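Local coordinates for cysteine hydrolase (PDB 6KUA), which hydrolyses nicotinamide to nicotinic acid and ammonia as a nicotinamidase of the isochorismatase-like cysteine hydrolase family, at residues D14-D19 against E81-V86; D33-R38 against E128-C133. One frame throughout, in Å; residues are numbered along the deposited sequence.

Contact 1: D14-D19 against E81-V86; sequences DFIADD and ELYGKV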
# COMPACT_ATOMS: atom_id res chain seq x y z
N ASP A 14 -21.51 -18.59 -7.85
CA ASP A 14 -22.41 -17.74 -7.07
C ASP A 14 -22.70 -16.41 -7.77
O ASP A 14 -23.78 -15.84 -7.57
CB ASP A 14 -21.82 -17.48 -5.69
CG ASP A 14 -22.34 -18.45 -4.65
OD1 ASP A 14 -23.33 -19.15 -4.93
OD2 ASP A 14 -21.74 -18.51 -3.55
N PHE A 15 -21.76 -15.91 -8.58
CA PHE A 15 -21.97 -14.65 -9.29
C PHE A 15 -22.57 -14.83 -10.68
O PHE A 15 -23.17 -13.88 -11.19
CB PHE A 15 -20.65 -13.88 -9.43
CG PHE A 15 -20.24 -13.12 -8.20
CD1 PHE A 15 -21.04 -12.12 -7.69
CD2 PHE A 15 -19.04 -13.41 -7.56
CE1 PHE A 15 -20.67 -11.42 -6.55
CE2 PHE A 15 -18.66 -12.73 -6.42
CZ PHE A 15 -19.47 -11.73 -5.91
N ILE A 16 -22.41 -15.99 -11.30
CA ILE A 16 -22.72 -16.17 -12.71
C ILE A 16 -23.99 -17.00 -12.92
O ILE A 16 -24.77 -16.72 -13.83
CB ILE A 16 -21.53 -16.80 -13.47
CG1 ILE A 16 -20.27 -15.95 -13.27
CG2 ILE A 16 -21.83 -16.93 -14.96
CD1 ILE A 16 -20.45 -14.52 -13.67
N ALA A 17 -24.21 -18.01 -12.09
CA ALA A 17 -25.26 -18.99 -12.33
C ALA A 17 -26.63 -18.44 -11.94
O ALA A 17 -26.76 -17.64 -11.01
CB ALA A 17 -24.98 -20.28 -11.56
N ASP A 18 -27.66 -18.90 -12.66
CA ASP A 18 -29.03 -18.46 -12.40
C ASP A 18 -29.46 -18.74 -10.96
O ASP A 18 -30.09 -17.90 -10.31
CB ASP A 18 -30.00 -19.12 -13.38
CG ASP A 18 -29.87 -18.59 -14.79
OD1 ASP A 18 -29.62 -17.38 -14.96
OD2 ASP A 18 -30.02 -19.39 -15.74
N ASP A 19 -29.13 -19.93 -10.44
CA ASP A 19 -29.39 -20.24 -9.04
C ASP A 19 -28.22 -19.86 -8.14
O ASP A 19 -28.01 -20.50 -7.10
CB ASP A 19 -29.75 -21.71 -8.89
CG ASP A 19 -31.21 -21.99 -9.26
OD1 ASP A 19 -31.73 -23.05 -8.84
OD2 ASP A 19 -31.82 -21.16 -9.97
N GLU A 81 -16.75 -22.00 -6.57
CA GLU A 81 -16.04 -22.64 -7.66
C GLU A 81 -16.19 -21.83 -8.94
O GLU A 81 -17.20 -21.16 -9.16
CB GLU A 81 -16.57 -24.06 -7.89
CG GLU A 81 -16.25 -25.03 -6.77
CD GLU A 81 -16.66 -26.46 -7.10
OE1 GLU A 81 -16.62 -27.31 -6.19
OE2 GLU A 81 -17.02 -26.72 -8.27
N LEU A 82 -15.19 -21.93 -9.81
CA LEU A 82 -15.25 -21.21 -11.07
C LEU A 82 -16.41 -21.74 -11.92
O LEU A 82 -16.77 -22.91 -11.87
CB LEU A 82 -13.93 -21.34 -11.82
CG LEU A 82 -12.74 -20.62 -11.18
CD1 LEU A 82 -11.43 -21.09 -11.79
CD2 LEU A 82 -12.87 -19.11 -11.34
N TYR A 83 -16.99 -20.85 -12.71
CA TYR A 83 -18.21 -21.16 -13.44
C TYR A 83 -17.92 -21.89 -14.75
O TYR A 83 -17.05 -21.46 -15.52
CB TYR A 83 -18.99 -19.88 -13.72
CG TYR A 83 -20.26 -20.13 -14.49
CD1 TYR A 83 -21.40 -20.60 -13.85
CD2 TYR A 83 -20.32 -19.92 -15.85
CE1 TYR A 83 -22.56 -20.85 -14.53
CE2 TYR A 83 -21.48 -20.16 -16.56
CZ TYR A 83 -22.60 -20.63 -15.89
OH TYR A 83 -23.77 -20.88 -16.56
N GLY A 84 -18.64 -22.98 -14.98
CA GLY A 84 -18.87 -23.49 -16.33
C GLY A 84 -17.61 -23.94 -17.04
O GLY A 84 -16.75 -24.60 -16.47
N LYS A 85 -17.52 -23.57 -18.32
CA LYS A 85 -16.35 -23.93 -19.12
C LYS A 85 -15.07 -23.31 -18.57
O LYS A 85 -13.98 -23.88 -18.75
CB LYS A 85 -16.55 -23.53 -20.57
CG LYS A 85 -17.71 -24.22 -21.25
CD LYS A 85 -17.93 -23.67 -22.65
CE LYS A 85 -19.33 -23.98 -23.15
NZ LYS A 85 -19.64 -23.22 -24.40
N VAL A 86 -15.15 -22.14 -17.93
CA VAL A 86 -13.96 -21.56 -17.33
C VAL A 86 -13.46 -22.44 -16.20
O VAL A 86 -12.27 -22.75 -16.10
CB VAL A 86 -14.23 -20.12 -16.86
CG1 VAL A 86 -13.09 -19.61 -16.00
CG2 VAL A 86 -14.48 -19.20 -18.05
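I16 lays its CG2 methyl over one face of the Y83 ring. The methyl sits above the centre of the ring, 3.5 Å from CG2 to the ring centroid and 12° off the ring normal. This is a CH-pi contact. CG2 of I16 comes as close as 3.5 Å to CD2 of Y83. The branch point follows the methyl: CB of I16 is 3.7 Å from CG of Y83. CG2 stands anti to the backbone N, while CG1 lies beside that N (chi1 -56°). CG1 still skirts CB of Y83, and CD1 beyond it points away from the ring. Y83 answers with CG anti to its own backbone N (chi1 179°), which extends the ring toward the end of helix 13-16. A17, the first residue to leave helical geometry, adds its methyl at an oblique approach, with CB 3.9 Å from CE1 of Y83. The polar links lie around the contact: backbone hydrogen bonds tie Y83 to Y11 and E81 to Y13, and Q29 NE2 hydrogen-bonds the carbonyl O of I16. The I16 side chain lies about 13 Å from the bound zinc ion. The contact thus joins the end of helix 13-16, and A17 after it, to the residues that lead into helix 84-93. It rests on methyl-to-ring packing with no hydrogen bond across it, so it depends on close fit and not on polar direction.

Contact 2: D33-R38 against E128-C133; sequences DFIVSR and EIVGVC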
# COMPACT_ATOMS: atom_id res chain seq x y z
N ASP A 33 -17.68 -17.80 -23.18
CA ASP A 33 -16.91 -18.24 -24.35
C ASP A 33 -15.71 -17.33 -24.59
O ASP A 33 -14.63 -17.80 -24.97
CB ASP A 33 -17.81 -18.27 -25.59
CG ASP A 33 -18.58 -19.58 -25.72
OD1 ASP A 33 -18.58 -20.40 -24.77
OD2 ASP A 33 -19.21 -19.77 -26.79
N PHE A 34 -15.87 -16.02 -24.37
CA PHE A 34 -14.77 -15.09 -24.61
C PHE A 34 -13.66 -15.27 -23.57
O PHE A 34 -12.47 -15.19 -23.90
CB PHE A 34 -15.28 -13.66 -24.60
CG PHE A 34 -14.24 -12.63 -24.94
CD1 PHE A 34 -13.46 -12.04 -23.94
CD2 PHE A 34 -14.03 -12.26 -26.26
CE1 PHE A 34 -12.50 -11.10 -24.26
CE2 PHE A 34 -13.07 -11.32 -26.58
CZ PHE A 34 -12.31 -10.73 -25.58
N ILE A 35 -14.03 -15.49 -22.32
CA ILE A 35 -13.02 -15.69 -21.28
C ILE A 35 -12.22 -16.96 -21.54
O ILE A 35 -10.99 -16.97 -21.44
CB ILE A 35 -13.70 -15.69 -19.90
CG1 ILE A 35 -14.27 -14.30 -19.58
CG2 ILE A 35 -12.73 -16.09 -18.82
CD1 ILE A 35 -14.86 -14.21 -18.19
N VAL A 36 -12.91 -18.05 -21.89
CA VAL A 36 -12.25 -19.32 -22.20
C VAL A 36 -11.23 -19.12 -23.31
O VAL A 36 -10.11 -19.62 -23.25
CB VAL A 36 -13.31 -20.39 -22.59
CG1 VAL A 36 -12.65 -21.61 -23.20
CG2 VAL A 36 -14.15 -20.77 -21.38
N SER A 37 -11.59 -18.34 -24.33
CA SER A 37 -10.64 -18.10 -25.40
C SER A 37 -9.53 -17.14 -24.99
O SER A 37 -8.45 -17.20 -25.59
CB SER A 37 -11.38 -17.59 -26.64
OG SER A 37 -11.46 -16.18 -26.66
N ARG A 38 -9.74 -16.27 -24.00
CA ARG A 38 -8.61 -15.44 -23.56
C ARG A 38 -7.62 -16.29 -22.76
O ARG A 38 -6.40 -16.11 -22.89
CB ARG A 38 -9.09 -14.26 -22.71
CG ARG A 38 -10.00 -13.27 -23.42
CD ARG A 38 -9.49 -12.87 -24.79
NE ARG A 38 -8.22 -12.18 -24.70
CZ ARG A 38 -7.21 -12.33 -25.55
NH1 ARG A 38 -7.33 -13.15 -26.59
NH2 ARG A 38 -6.09 -11.65 -25.36
N GLU A 128 -4.62 -7.64 -18.77
CA GLU A 128 -5.93 -7.70 -19.39
C GLU A 128 -6.92 -8.19 -18.35
O GLU A 128 -6.66 -9.18 -17.66
CB GLU A 128 -5.91 -8.63 -20.61
CG GLU A 128 -7.19 -8.66 -21.40
CD GLU A 128 -7.06 -9.48 -22.68
OE1 GLU A 128 -5.98 -9.46 -23.32
OE2 GLU A 128 -8.04 -10.17 -23.03
N ILE A 129 -8.04 -7.49 -18.20
CA ILE A 129 -8.97 -7.78 -17.11
C ILE A 129 -10.30 -8.23 -17.68
O ILE A 129 -10.94 -7.49 -18.44
CB ILE A 129 -9.17 -6.57 -16.19
CG1 ILE A 129 -7.83 -6.01 -15.74
CG2 ILE A 129 -9.95 -7.01 -14.97
CD1 ILE A 129 -7.99 -4.71 -14.94
N VAL A 130 -10.76 -9.40 -17.24
CA VAL A 130 -12.05 -9.93 -17.65
C VAL A 130 -12.77 -10.39 -16.39
O VAL A 130 -12.17 -10.62 -15.34
CB VAL A 130 -11.90 -11.08 -18.66
CG1 VAL A 130 -11.05 -10.63 -19.86
CG2 VAL A 130 -11.29 -12.33 -17.99
N GLY A 131 -14.09 -10.54 -16.51
CA GLY A 131 -14.85 -11.03 -15.38
C GLY A 131 -16.02 -10.15 -15.03
O GLY A 131 -16.57 -9.46 -15.90
N VAL A 132 -16.44 -10.16 -13.76
CA VAL A 132 -17.63 -9.46 -13.31
C VAL A 132 -17.35 -8.86 -11.94
O VAL A 132 -16.44 -9.28 -11.24
CB VAL A 132 -18.86 -10.40 -13.22
CG1 VAL A 132 -19.19 -11.01 -14.59
CG2 VAL A 132 -18.65 -11.47 -12.14
N CYS A 133 -18.11 -7.82 -11.56
CA CYS A 133 -18.92 -6.98 -12.45
C CYS A 133 -18.09 -5.82 -12.95
O CYS A 133 -17.16 -5.39 -12.26
CB CYS A 133 -20.15 -6.42 -11.73
SG CYS A 133 -21.27 -7.63 -11.11
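I35 and R38 of helix 32-44 pack on strand 126-132, an inner strand of the parallel sheet in this alpha/beta isochorismatase fold. Near the contact the helix and strand segments run roughly antiparallel, at 146°, with axes 9.2 Å apart.

The apolar part is I35 against V130. CG1 of I35 meets CG2 of V130 at 3.9 Å, and the two side chains point past one another in opposing senses. The V130 methyl that does the touching, CG2, is flanked by its own backbone N on one side and carbonyl carbon on the other, and it faces the helix. CD1 of I35 reaches on to the backbone of G131, 4.1 Å from its N.

The polar part is a salt bridge between R38 and E128. NE and NH2 of the arginine each hold one carboxylate oxygen, a bidentate side-on pairing. R38 is folded at its CG-CD bond (chi3 -63°), which turns NE and NH2 to the acid. E128 comes to meet it with an extended chain, roughly perpendicular to the arginine. R38 also touches R4 and L6 of strand 4-9, and D41 makes a long, weak ion pair with its NH2. The paired charges would favour an ionised E128.

The two bonds are nearly straight and use the syn lone pairs of the carboxylate. The guanidinium and carboxylate planes are only 2° apart. NH2 of R38 is 3.0 Å from OE1 of E128. The shorter bond is the inner one, with NE of R38 2.6 Å from OE2 of E128.

The centres of contacts 1 and 2 lie about 13 Å apart. Their segments alternate along the chain: 14-19, 33-38, 81-86, then 128-133. All four lie in one isochorismatase domain. Contact 2 is near the middle of the chain, where helix 32-44 covers the sheet. Contact 1 is further out, about 14 Å from the chain centre. K85 NZ forms a salt bridge with D33 OD1 at 3.0 Å, and V86 CG2 packs on I35 CG2 at 3.7 Å. Helices 84-93 and 32-44 therefore meet directly. I16 also touches V132, so strand 126-132 connects both contacts. Residues distant in sequence are thus brought into one continuous packed region of the fold.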